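Local coordinates for conserved lipoprotein, putative (Clostridium novyi, PDB 4L1N) that is of unknown function but is a putative, probably membrane-tethered lipoprotein of the DUF4652 family in the beta-propeller clan, at residues V187-D190 / L194-H197. Numbering follows the deposited sequence.
Sequences VYED and LESH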
loop_
_atom_site.group_PDB
_atom_site.type_symbol
_atom_site.label_atom_id
_atom_site.label_comp_id
_atom_site.label_asym_id
_atom_site.label_seq_id
_atom_site.Cartn_x
_atom_site.Cartn_y
_atom_site.Cartn_z
ATOM N N VAL A 187 10.641 12.799 -7.064
ATOM C CA VAL A 187 11.958 12.689 -7.684
ATOM C C VAL A 187 13.005 13.501 -6.920
ATOM O O VAL A 187 12.830 14.689 -6.741
ATOM C CB VAL A 187 11.946 13.110 -9.150
ATOM C CG1 VAL A 187 13.238 12.684 -9.830
ATOM C CG2 VAL A 187 10.732 12.547 -9.877
ATOM N N TYR A 188 14.086 12.843 -6.465
ATOM C CA TYR A 188 15.239 13.469 -5.841
ATOM C C TYR A 188 16.238 13.753 -6.964
ATOM O O TYR A 188 16.368 12.941 -7.879
ATOM C CB TYR A 188 15.818 12.570 -4.761
ATOM C CG TYR A 188 15.007 12.515 -3.478
ATOM C CD1 TYR A 188 15.052 13.562 -2.550
ATOM C CD2 TYR A 188 14.294 11.371 -3.131
ATOM C CE1 TYR A 188 14.377 13.482 -1.332
ATOM C CE2 TYR A 188 13.596 11.288 -1.926
ATOM C CZ TYR A 188 13.633 12.348 -1.031
ATOM O OH TYR A 188 12.949 12.235 0.166
ATOM N N GLU A 189 16.860 14.933 -6.966
ATOM C CA GLU A 189 17.771 15.347 -8.029
ATOM C C GLU A 189 19.080 14.570 -8.023
ATOM O O GLU A 189 19.612 14.283 -9.095
ATOM C CB GLU A 189 18.049 16.855 -7.966
ATOM C CG GLU A 189 16.829 17.763 -8.158
ATOM C CD GLU A 189 15.812 17.503 -9.264
ATOM O OE1 GLU A 189 16.222 17.285 -10.426
ATOM O OE2 GLU A 189 14.594 17.562 -8.969
ATOM N N ASP A 190 19.599 14.228 -6.835
ATOM C CA ASP A 190 20.866 13.515 -6.688
ATOM C C ASP A 190 20.898 12.704 -5.386
ATOM O O ASP A 190 19.915 12.678 -4.641
ATOM C CB ASP A 190 22.056 14.489 -6.757
ATOM C CG ASP A 190 22.081 15.562 -5.699
ATOM O OD1 ASP A 190 21.380 15.412 -4.686
ATOM O OD2 ASP A 190 22.784 16.556 -5.893
ATOM N N LEU A 194 18.672 16.253 -0.890
ATOM C CA LEU A 194 18.408 17.582 -0.359
ATOM C C LEU A 194 17.463 18.405 -1.234
ATOM O O LEU A 194 16.961 19.426 -0.787
ATOM C CB LEU A 194 19.738 18.355 -0.182
ATOM C CG LEU A 194 20.765 17.825 0.843
ATOM C CD1 LEU A 194 21.904 18.774 0.948
ATOM C CD2 LEU A 194 20.145 17.583 2.216
ATOM N N GLU A 195 17.277 18.005 -2.478
ATOM C CA GLU A 195 16.423 18.677 -3.436
ATOM C C GLU A 195 15.601 17.657 -4.144
ATOM O O GLU A 195 16.149 16.667 -4.646
ATOM C CB GLU A 195 17.251 19.481 -4.448
ATOM C CG GLU A 195 16.407 20.202 -5.493
ATOM C CD GLU A 195 17.183 21.046 -6.481
ATOM O OE1 GLU A 195 18.434 21.010 -6.452
ATOM O OE2 GLU A 195 16.535 21.744 -7.294
ATOM N N SER A 196 14.290 17.915 -4.215
ATOM C CA SER A 196 13.354 17.041 -4.888
ATOM C C SER A 196 12.318 17.838 -5.675
ATOM O O SER A 196 12.213 19.057 -5.505
ATOM C CB SER A 196 12.661 16.154 -3.853
ATOM O OG SER A 196 11.550 16.785 -3.233
ATOM N N HIS A 197 11.535 17.140 -6.515
ATOM C CA HIS A 197 10.343 17.640 -7.195
ATOM C C HIS A 197 9.299 16.495 -7.277
ATOM O O HIS A 197 9.640 15.345 -7.078
ATOM C CB HIS A 197 10.648 18.268 -8.555
ATOM C CG HIS A 197 10.892 17.309 -9.681
ATOM N ND1 HIS A 197 12.169 16.981 -10.078
ATOM C CD2 HIS A 197 10.014 16.736 -10.539
ATOM C CE1 HIS A 197 12.031 16.187 -11.134
ATOM N NE2 HIS A 197 10.753 15.994 -11.434
HETATM O O HOH W 1 20.106 16.880 -3.240
#
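Glu195 meets Glu189 first through the backbone, Glu189 N donating to Glu195 O at 3.0 Å, and the same oxygen lies near the CA of Tyr188 and close to the plane of the Tyr188 ring, at its edge. The Glu195 side chain, fully extended with CG anti to the backbone N (chi1 179°), crosses that of Glu189 so that the two CG atoms touch at 3.6 Å. The like-charged carboxylates are near neighbours, OE2 of Glu189 lying 4.9 Å from OE2 of Glu195, and would probably repel each other. Ser196 and Tyr188 form the non-hydrogen-bonded pair of an antiparallel beta hairpin, made by strands 180-188 and 196-204 at the turn end of a three-stranded sheet; Ser196 CB comes obliquely to Tyr188 CD1 at 3.8 Å, while the tyrosine also packs on Gln170 of strand 169-177. His197 pairs with Val187 through two backbone bonds, N to O in both directions. Its ring lies with one face against Val187 CB, a CH-pi contact 3.9 Å from the ring centroid. At the ring edge ND1 donates to the syn lone pair of Glu189 OE2 at 2.7 Å, almost in the ring plane; a bend at chi2 (-45°) folds the glutamate back to this position. NE2 bonds Glu199 OE2, so hydrogen bonds to carboxylates at both ring nitrogens fix the rotation of the imidazole.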